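Local coordinates for lysine/ornithine decarboxylase (Vibrio vulnificus, PDB 2PLJ), which catalyses the decarboxylation of lysine and ornithine, probably using pyridoxal phosphate as cofactor, and binds a putrescine–cofactor adduct in this crystal, at residues F213-Q218 / N223-A228; G255-V258 / Q263-P266; N74-V79 / Q269-I274. All blocks are in the same frame, centred on the assembly; numbering follows the deposited sequence.

Contact 1: F213-Q218 / N223-A228. With P3T ((4-{[(4-aminobutyl)amino]methyl}-5-hydroxy-6-methylpyridin-3-yl)methyl dihydrogen phosphate), chain D.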
loop_
_atom_site.group_PDB
_atom_site.type_symbol
_atom_site.label_atom_id
_atom_site.label_comp_id
_atom_site.label_asym_id
_atom_site.label_seq_id
_atom_site.Cartn_x
_atom_site.Cartn_y
_atom_site.Cartn_z
ATOM N N PHE A 213 -12.451 -20.156 13.890
ATOM C CA PHE A 213 -12.376 -18.806 14.402
ATOM C C PHE A 213 -10.984 -18.270 14.110
ATOM O O PHE A 213 -10.071 -19.053 13.779
ATOM C CB PHE A 213 -12.670 -18.766 15.909
ATOM C CG PHE A 213 -11.676 -19.554 16.750
ATOM C CD1 PHE A 213 -10.395 -19.017 17.034
ATOM C CD2 PHE A 213 -12.019 -20.819 17.249
ATOM C CE1 PHE A 213 -9.471 -19.756 17.813
ATOM C CE2 PHE A 213 -11.120 -21.568 18.013
ATOM C CZ PHE A 213 -9.855 -21.044 18.326
ATOM N N HIS A 214 -10.811 -16.963 14.284
ATOM C CA HIS A 214 -9.465 -16.352 14.132
ATOM C C HIS A 214 -9.404 -15.257 15.165
ATOM O O HIS A 214 -10.193 -14.296 15.106
ATOM C CB HIS A 214 -9.238 -15.808 12.715
ATOM C CG HIS A 214 -7.852 -15.272 12.509
ATOM N ND1 HIS A 214 -7.569 -13.930 12.412
ATOM C CD2 HIS A 214 -6.672 -15.915 12.378
ATOM C CE1 HIS A 214 -6.267 -13.762 12.231
ATOM N NE2 HIS A 214 -5.699 -14.957 12.199
ATOM N N VAL A 215 -8.553 -15.447 16.171
ATOM C CA VAL A 215 -8.521 -14.512 17.311
ATOM C C VAL A 215 -7.833 -13.178 16.999
ATOM O O VAL A 215 -7.886 -12.227 17.806
ATOM C CB VAL A 215 -7.966 -15.168 18.609
ATOM C CG1 VAL A 215 -8.879 -16.341 19.061
ATOM C CG2 VAL A 215 -6.555 -15.637 18.468
ATOM N N GLY A 216 -7.183 -13.118 15.845
ATOM C CA GLY A 216 -6.466 -11.890 15.442
ATOM C C GLY A 216 -4.965 -12.101 15.255
ATOM O O GLY A 216 -4.349 -12.998 15.848
ATOM N N SER A 217 -4.357 -11.258 14.436
ATOM C CA SER A 217 -2.941 -11.463 14.107
ATOM C C SER A 217 -2.019 -10.955 15.245
ATOM O O SER A 217 -2.379 -9.996 15.980
ATOM C CB SER A 217 -2.620 -10.822 12.741
ATOM O OG SER A 217 -1.360 -11.272 12.233
ATOM N N GLN A 218 -0.851 -11.611 15.398
ATOM C CA GLN A 218 0.139 -11.291 16.453
ATOM C C GLN A 218 -0.556 -11.261 17.822
ATOM O O GLN A 218 -0.509 -10.275 18.542
ATOM C CB GLN A 218 0.883 -9.979 16.132
ATOM C CG GLN A 218 2.086 -9.649 17.029
ATOM C CD GLN A 218 3.312 -10.561 16.836
ATOM O OE1 GLN A 218 3.326 -11.489 16.008
ATOM N NE2 GLN A 218 4.369 -10.254 17.585
ATOM N N ASN A 223 -4.731 -17.226 26.007
ATOM C CA ASN A 223 -6.070 -17.392 26.590
ATOM C C ASN A 223 -7.202 -17.071 25.604
ATOM O O ASN A 223 -8.284 -17.621 25.715
ATOM C CB ASN A 223 -6.239 -16.591 27.885
ATOM C CG ASN A 223 -7.516 -16.970 28.639
ATOM O OD1 ASN A 223 -7.749 -18.146 28.943
ATOM N ND2 ASN A 223 -8.347 -15.975 28.945
ATOM N N LYS A 224 -6.939 -16.191 24.629
ATOM C CA LYS A 224 -7.905 -15.956 23.530
ATOM C C LYS A 224 -8.286 -17.248 22.818
ATOM O O LYS A 224 -9.490 -17.514 22.576
ATOM C CB LYS A 224 -7.384 -14.928 22.523
ATOM C CG LYS A 224 -7.187 -13.545 23.135
ATOM C CD LYS A 224 -6.998 -12.503 22.061
ATOM C CE LYS A 224 -6.771 -11.147 22.703
ATOM N NZ LYS A 224 -6.487 -10.097 21.688
ATOM N N TYR A 225 -7.277 -18.060 22.498
ATOM C CA TYR A 225 -7.522 -19.370 21.884
ATOM C C TYR A 225 -8.306 -20.300 22.798
ATOM O O TYR A 225 -9.268 -20.965 22.371
ATOM C CB TYR A 225 -6.215 -20.044 21.474
ATOM C CG TYR A 225 -5.458 -19.296 20.385
ATOM C CD1 TYR A 225 -5.641 -19.602 19.027
ATOM C CD2 TYR A 225 -4.559 -18.276 20.721
ATOM C CE1 TYR A 225 -4.932 -18.901 17.993
ATOM C CE2 TYR A 225 -3.847 -17.561 19.713
ATOM C CZ TYR A 225 -4.024 -17.896 18.371
ATOM O OH TYR A 225 -3.335 -17.200 17.427
ATOM N N VAL A 226 -7.872 -20.366 24.050
ATOM C CA VAL A 226 -8.520 -21.244 25.029
ATOM C C VAL A 226 -10.024 -20.937 25.142
ATOM O O VAL A 226 -10.842 -21.849 25.055
ATOM C CB VAL A 226 -7.831 -21.115 26.411
ATOM C CG1 VAL A 226 -8.545 -21.970 27.451
ATOM C CG2 VAL A 226 -6.346 -21.513 26.285
ATOM N N GLU A 227 -10.380 -19.664 25.319
ATOM C CA GLU A 227 -11.787 -19.283 25.488
ATOM C C GLU A 227 -12.598 -19.619 24.245
ATOM O O GLU A 227 -13.740 -20.092 24.363
ATOM C CB GLU A 227 -11.956 -17.794 25.810
ATOM C CG GLU A 227 -11.358 -17.306 27.138
ATOM C CD GLU A 227 -11.851 -15.903 27.523
ATOM O OE1 GLU A 227 -12.150 -15.093 26.605
ATOM O OE2 GLU A 227 -11.924 -15.605 28.735
ATOM N N ALA A 228 -12.011 -19.361 23.071
ATOM C CA ALA A 228 -12.635 -19.691 21.792
ATOM C C ALA A 228 -12.873 -21.191 21.666
ATOM O O ALA A 228 -13.943 -21.624 21.243
ATOM C CB ALA A 228 -11.781 -19.164 20.608
HETATM O OAE P3T D . -1.041 -16.312 11.424
HETATM P PAU P3T D . -1.451 -14.842 10.984
HETATM O OAF P3T D . -0.545 -14.362 9.753
HETATM O OAC P3T D . -1.463 -13.817 12.103
HETATM O OAP P3T D . -2.940 -14.829 10.350
HETATM C CAM P3T D . -3.197 -15.656 9.138
HETATM C CAS P3T D . -4.719 -15.629 8.944
HETATM C CAH P3T D . -5.334 -16.872 9.148
HETATM N NAO P3T D . -6.657 -16.983 9.025
HETATM C CAQ P3T D . -7.436 -15.944 8.747
HETATM C CAA P3T D . -8.969 -16.154 8.657
HETATM C CAR P3T D . -6.887 -14.658 8.562
HETATM O OAD P3T D . -7.701 -13.634 8.269
HETATM C CAT P3T D . -5.491 -14.484 8.675
HETATM C CAG P3T D . -4.919 -13.198 8.429
HETATM N NAN P3T D . -5.656 -12.108 8.587
HETATM C CAL P3T D . -5.228 -10.694 8.336
HETATM C CAK P3T D . -3.871 -10.355 8.974
HETATM C CAJ P3T D . -3.547 -8.892 8.536
HETATM C CAI P3T D . -2.203 -8.432 9.111
HETATM N NAB P3T D . -1.970 -6.985 8.891
HETATM O O HOH W 1 -5.482 -10.933 19.509
#
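The loop backbone of 213-218 passes alongside the start of helix 223-241, with CA-CA separations of 6.4 Å for Val-215 and Lys-224 and 7.4 Å for Phe-213 and Ala-228, and no direct hydrogen bond joins the two segments. Two CH-pi contacts with reversed roles make the join. Ala-228 CB sits 3.4 Å from the Phe-213 ring centroid, only 8° off the normal, so the methyl points squarely at one face. With Phe-213 CG placed between its own backbone N and C (chi1 62°), that face is presented to the helix, while Tyr-225 CD1 lies at the ring's edge. In return, Val-215 CG2 stands over the Tyr-225 ring nearer its phenol end, 3.4 Å from CZ. Lys-224 contributes its CB, 4.0 Å from Val-215 CB, and its NZ donates to a water that in turn donates to Val-215 O.

Beyond this hydrophobic seam, the same loop grips the putrescine adduct. Ser-217 OG donates to phosphate OAC at 2.6 Å, and His-214 lays its imidazole over the pyridine, with P3T CAR 3.8 Å above the imidazole plane; His-214 NE2 adds a weak bond to OAP. Ser-217 OG also bonds Arg-293, and Tyr-225 OH bonds Gly-254 O. The loop follows barrel strand 207-212, whose neighbour 249-251 pairs with Phe-213 through Asp-251, and Tyr-225 and Val-226 carry the packing across to helix 267-278.

Contact 2: G255-V258 / Q263-P266. With P3T ((4-{[(4-aminobutyl)amino]methyl}-5-hydroxy-6-methylpyridin-3-yl)methyl dihydrogen phosphate), chain D.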
loop_
_atom_site.group_PDB
_atom_site.type_symbol
_atom_site.label_atom_id
_atom_site.label_comp_id
_atom_site.label_asym_id
_atom_site.label_seq_id
_atom_site.Cartn_x
_atom_site.Cartn_y
_atom_site.Cartn_z
ATOM N N GLY A 255 -2.601 -16.406 13.851
ATOM C CA GLY A 255 -2.349 -15.382 14.892
ATOM C C GLY A 255 -1.200 -15.649 15.843
ATOM O O GLY A 255 -0.929 -14.844 16.730
ATOM N N PHE A 256 -0.522 -16.774 15.660
ATOM C CA PHE A 256 0.613 -17.139 16.503
ATOM C C PHE A 256 1.669 -16.073 16.297
ATOM O O PHE A 256 1.923 -15.657 15.158
ATOM C CB PHE A 256 1.143 -18.521 16.094
ATOM C CG PHE A 256 0.053 -19.554 16.012
ATOM C CD1 PHE A 256 -0.503 -20.095 17.179
ATOM C CD2 PHE A 256 -0.505 -19.890 14.769
ATOM C CE1 PHE A 256 -1.555 -21.030 17.090
ATOM C CE2 PHE A 256 -1.553 -20.819 14.676
ATOM C CZ PHE A 256 -2.078 -21.390 15.850
ATOM N N PRO A 257 2.229 -15.576 17.409
ATOM C CA PRO A 257 3.103 -14.405 17.351
ATOM C C PRO A 257 4.587 -14.726 17.139
ATOM O O PRO A 257 5.061 -15.824 17.465
ATOM C CB PRO A 257 2.886 -13.768 18.741
ATOM C CG PRO A 257 2.778 -14.991 19.662
ATOM C CD PRO A 257 1.967 -16.007 18.801
ATOM N N VAL A 258 5.311 -13.733 16.633
ATOM C CA VAL A 258 6.770 -13.837 16.490
ATOM C C VAL A 258 7.436 -12.609 17.100
ATOM O O VAL A 258 6.786 -11.588 17.346
ATOM C CB VAL A 258 7.190 -13.959 15.005
ATOM C CG1 VAL A 258 6.534 -15.151 14.364
ATOM C CG2 VAL A 258 6.880 -12.687 14.247
ATOM N N GLN A 263 10.161 -9.255 23.013
ATOM C CA GLN A 263 10.083 -10.701 23.212
ATOM C C GLN A 263 8.617 -11.137 23.346
ATOM O O GLN A 263 7.848 -10.539 24.112
ATOM C CB GLN A 263 10.890 -11.095 24.468
ATOM C CG GLN A 263 10.676 -12.525 24.984
ATOM C CD GLN A 263 11.252 -13.598 24.057
ATOM O OE1 GLN A 263 12.142 -13.332 23.237
ATOM N NE2 GLN A 263 10.743 -14.827 24.194
ATOM N N VAL A 264 8.235 -12.162 22.587
ATOM C CA VAL A 264 6.923 -12.798 22.736
ATOM C C VAL A 264 7.108 -14.184 23.348
ATOM O O VAL A 264 8.221 -14.710 23.380
ATOM C CB VAL A 264 6.124 -12.897 21.398
ATOM C CG1 VAL A 264 5.989 -11.505 20.739
ATOM C CG2 VAL A 264 6.760 -13.924 20.436
ATOM N N MET A 265 6.018 -14.772 23.840
ATOM C CA MET A 265 6.084 -16.087 24.451
ATOM C C MET A 265 6.598 -17.114 23.442
ATOM O O MET A 265 6.099 -17.161 22.307
ATOM C CB MET A 265 4.694 -16.495 24.925
ATOM C CG MET A 265 4.664 -17.320 26.167
ATOM S SD MET A 265 2.944 -17.736 26.508
ATOM C CE MET A 265 2.235 -16.110 26.726
ATOM N N PRO A 266 7.599 -17.926 23.833
ATOM C CA PRO A 266 8.070 -19.045 23.004
ATOM C C PRO A 266 6.908 -19.942 22.552
ATOM O O PRO A 266 5.949 -20.150 23.321
ATOM C CB PRO A 266 8.985 -19.810 23.950
ATOM C CG PRO A 266 9.525 -18.743 24.876
ATOM C CD PRO A 266 8.363 -17.817 25.098
HETATM O OAE P3T D . -1.041 -16.312 11.424
HETATM P PAU P3T D . -1.451 -14.842 10.984
HETATM O OAF P3T D . -0.545 -14.362 9.753
HETATM O OAC P3T D . -1.463 -13.817 12.103
HETATM O OAP P3T D . -2.940 -14.829 10.350
HETATM C CAM P3T D . -3.197 -15.656 9.138
HETATM C CAS P3T D . -4.719 -15.629 8.944
HETATM C CAH P3T D . -5.334 -16.872 9.148
HETATM N NAO P3T D . -6.657 -16.983 9.025
HETATM C CAQ P3T D . -7.436 -15.944 8.747
HETATM C CAA P3T D . -8.969 -16.154 8.657
HETATM C CAR P3T D . -6.887 -14.658 8.562
HETATM O OAD P3T D . -7.701 -13.634 8.269
HETATM C CAT P3T D . -5.491 -14.484 8.675
HETATM C CAG P3T D . -4.919 -13.198 8.429
HETATM N NAN P3T D . -5.656 -12.108 8.587
HETATM C CAL P3T D . -5.228 -10.694 8.336
HETATM C CAK P3T D . -3.871 -10.355 8.974
HETATM C CAJ P3T D . -3.547 -8.892 8.536
HETATM C CAI P3T D . -2.203 -8.432 9.111
HETATM N NAB P3T D . -1.970 -6.985 8.891
HETATM O O HOH W 2 5.848 -17.679 19.480
#
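Val-264 packs its two methyls against the backbone of Val-258 and the ring of Pro-257, inside the long loop that follows the seventh strand, 249-251, of the beta/alpha barrel. CG1 of Val-264 approaches Val-258 O at 3.5 Å, while CG2 lies 3.6 Å from Val-258 C, so the two methyls lie side by side along one side of that carbonyl. With CG1 anti to the carbonyl carbon (chi1 -55°), CG2 falls between the backbone N and C and comes within 4.2 Å of Pro-257 CG. No direct hydrogen bond crosses; instead one water donates to Pro-257 O at 2.8 Å and to Met-265 O, bridging the two carbonyls.

In the next shell, the contacted backbone is held by the neighbouring loop and by helices 293-296 and 267-278. Val-258 O accepts a hydrogen bond from Gln-218 NE2, Val-258 packs on Arg-293 and Phe-294, and Pro-257 rests on Phe-270. Phe-256 lies nearly parallel to the Tyr-225 ring, while Pro-266 is the N-cap residue of helix 267-278.

The same loop begins with the glycine-rich turn that receives the cofactor phosphate. Gly-255 has positive phi (105°), a conformation in which a CB would press on the preceding carbonyl O, and its backbone N donates to phosphate OAE at 2.9 Å in a nearly straight bond (168°).

Contact 3: N74-V79 / Q269-I274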
loop_
_atom_site.group_PDB
_atom_site.type_symbol
_atom_site.label_atom_id
_atom_site.label_comp_id
_atom_site.label_asym_id
_atom_site.label_seq_id
_atom_site.Cartn_x
_atom_site.Cartn_y
_atom_site.Cartn_z
ATOM N N ASN A 74 5.678 -29.004 16.237
ATOM C CA ASN A 74 6.064 -29.587 17.511
ATOM C C ASN A 74 5.314 -28.976 18.702
ATOM O O ASN A 74 5.038 -29.664 19.698
ATOM C CB ASN A 74 7.587 -29.566 17.698
ATOM C CG ASN A 74 8.060 -30.730 18.560
ATOM O OD1 ASN A 74 7.970 -30.686 19.790
ATOM N ND2 ASN A 74 8.493 -31.816 17.912
ATOM N N ALA A 75 4.960 -27.696 18.578
ATOM C CA ALA A 75 4.208 -26.956 19.604
ATOM C C ALA A 75 2.712 -27.340 19.625
ATOM O O ALA A 75 2.046 -27.267 20.675
ATOM C CB ALA A 75 4.363 -25.444 19.394
ATOM N N LEU A 76 2.201 -27.780 18.481
ATOM C CA LEU A 76 0.770 -28.041 18.311
ATOM C C LEU A 76 0.601 -29.388 17.653
ATOM O O LEU A 76 0.259 -29.481 16.457
ATOM C CB LEU A 76 0.101 -26.969 17.439
ATOM C CG LEU A 76 -0.414 -25.643 17.932
ATOM C CD1 LEU A 76 -0.900 -24.884 16.674
ATOM C CD2 LEU A 76 -1.537 -25.778 18.989
ATOM N N PRO A 77 0.865 -30.449 18.426
ATOM C CA PRO A 77 0.796 -31.761 17.848
ATOM C C PRO A 77 -0.662 -32.090 17.561
ATOM O O PRO A 77 -1.557 -31.558 18.226
ATOM C CB PRO A 77 1.384 -32.665 18.940
ATOM C CG PRO A 77 1.152 -31.938 20.208
ATOM C CD PRO A 77 1.276 -30.470 19.842
ATOM N N ASN A 78 -0.877 -32.918 16.557
ATOM C CA ASN A 78 -2.225 -33.343 16.177
ATOM C C ASN A 78 -3.102 -32.198 15.683
ATOM O O ASN A 78 -4.306 -32.202 15.907
ATOM C CB ASN A 78 -2.919 -34.070 17.343
ATOM C CG ASN A 78 -2.151 -35.275 17.780
ATOM O OD1 ASN A 78 -1.736 -35.373 18.934
ATOM N ND2 ASN A 78 -1.900 -36.191 16.840
ATOM N N VAL A 79 -2.482 -31.191 15.078
ATOM C CA VAL A 79 -3.213 -30.114 14.403
ATOM C C VAL A 79 -2.649 -29.993 12.981
ATOM O O VAL A 79 -1.427 -29.871 12.801
ATOM C CB VAL A 79 -3.048 -28.753 15.162
ATOM C CG1 VAL A 79 -3.634 -27.580 14.368
ATOM C CG2 VAL A 79 -3.635 -28.874 16.588
ATOM N N GLN A 269 5.424 -22.845 24.828
ATOM C CA GLN A 269 4.744 -22.310 26.011
ATOM C C GLN A 269 3.417 -21.664 25.622
ATOM O O GLN A 269 2.400 -21.853 26.323
ATOM C CB GLN A 269 5.627 -21.303 26.732
ATOM C CG GLN A 269 6.814 -21.928 27.421
ATOM C CD GLN A 269 7.829 -20.882 27.815
ATOM O OE1 GLN A 269 7.474 -19.742 28.157
ATOM N NE2 GLN A 269 9.106 -21.253 27.751
ATOM N N PHE A 270 3.443 -20.935 24.501
ATOM C CA PHE A 270 2.242 -20.328 23.935
ATOM C C PHE A 270 1.171 -21.357 23.675
ATOM O O PHE A 270 0.020 -21.147 24.063
ATOM C CB PHE A 270 2.570 -19.583 22.639
ATOM C CG PHE A 270 1.455 -18.725 22.145
ATOM C CD1 PHE A 270 1.361 -17.385 22.555
ATOM C CD2 PHE A 270 0.521 -19.234 21.232
ATOM C CE1 PHE A 270 0.351 -16.556 22.075
ATOM C CE2 PHE A 270 -0.492 -18.428 20.728
ATOM C CZ PHE A 270 -0.584 -17.079 21.128
ATOM N N CYS A 271 1.551 -22.488 23.074
ATOM C CA CYS A 271 0.562 -23.492 22.645
ATOM C C CYS A 271 0.117 -24.467 23.740
ATOM O O CYS A 271 -0.868 -25.171 23.552
ATOM C CB CYS A 271 1.059 -24.249 21.418
ATOM S SG CYS A 271 1.188 -23.149 19.964
ATOM N N ALA A 272 0.889 -24.543 24.821
ATOM C CA ALA A 272 0.577 -25.419 25.973
ATOM C C ALA A 272 -0.907 -25.337 26.409
ATOM O O ALA A 272 -1.598 -26.375 26.424
ATOM C CB ALA A 272 1.557 -25.145 27.153
ATOM N N PRO A 273 -1.411 -24.122 26.764
ATOM C CA PRO A 273 -2.837 -24.022 27.169
ATOM C C PRO A 273 -3.803 -24.309 26.036
ATOM O O PRO A 273 -4.913 -24.783 26.282
ATOM C CB PRO A 273 -2.999 -22.565 27.647
ATOM C CG PRO A 273 -1.792 -21.841 27.228
ATOM C CD PRO A 273 -0.710 -22.827 26.876
ATOM N N ILE A 274 -3.371 -24.040 24.803
ATOM C CA ILE A 274 -4.159 -24.374 23.615
ATOM C C ILE A 274 -4.337 -25.898 23.533
ATOM O O ILE A 274 -5.475 -26.407 23.445
ATOM C CB ILE A 274 -3.496 -23.832 22.311
ATOM C CG1 ILE A 274 -3.273 -22.300 22.413
ATOM C CG2 ILE A 274 -4.365 -24.186 21.125
ATOM C CD1 ILE A 274 -2.707 -21.654 21.148
#
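The flat group at this interface is the peptide that joins Ala-75 to Leu-76, since no aromatic ring lies between the segments; Cys-271 CB lies over one face of it, above the oxygen, 3.3 Å from Ala-75 O. On the outer layer of the beta/alpha barrel, the C-terminal end of helix 62-75 and the turn after it pack on helix 267-278. The nearest CA atoms across the contact, those of Ala-75 and Cys-271, are 5.9 Å apart. Cys-271 does most of the touching: its SG lies 4.0 Å from Ala-75 CB and touches Leu-76 as well.

Leu-76 is the first residue to leave helical geometry and opens a type II turn ending at Val-79 and leading into the first barrel strand. Its CA-CB bond does not point at the partner helix, but with chi1 -84° bringing CG across, CD1 takes the extended branch (chi2 176°) and the other methyl, CD2, meets Ile-274 CG2 at 3.9 Å. Ile-274 lies at the kink in helix 267-278, where the backbone N atoms of Pro-273 and Ile-274 make no bond to the preceding turn.

Phe-256 closes over Leu-76, and Ile-274 packs further on Tyr-225 and Ile-229 of helix 223-241. Leu-76 comes nearest the sulfur through its branch point, CG, 3.6 Å from Cys-271 SG.

How the contacts relate
From the N terminus, the chain first leaves helix 62-75 at 74-79 and enters the first barrel strand, 79-84; not until 269-274 does contact 3 close this long loop. Contacts 1 and 2 are both nested inside it and follow one another without crossing. Contact 1 closes the loop between strand 207-212 and helix 223-241, and contact 2 folds back the loop between strand 249-251 and helix 267-278. Phe-270 of contact 3 touches both of the others: its CZ lies 3.6 Å from both Tyr-225 CE2 and Pro-257 CD. Contacts 1 and 2 both reach the bound adduct, whereas contact 3 ties the outer helices behind them.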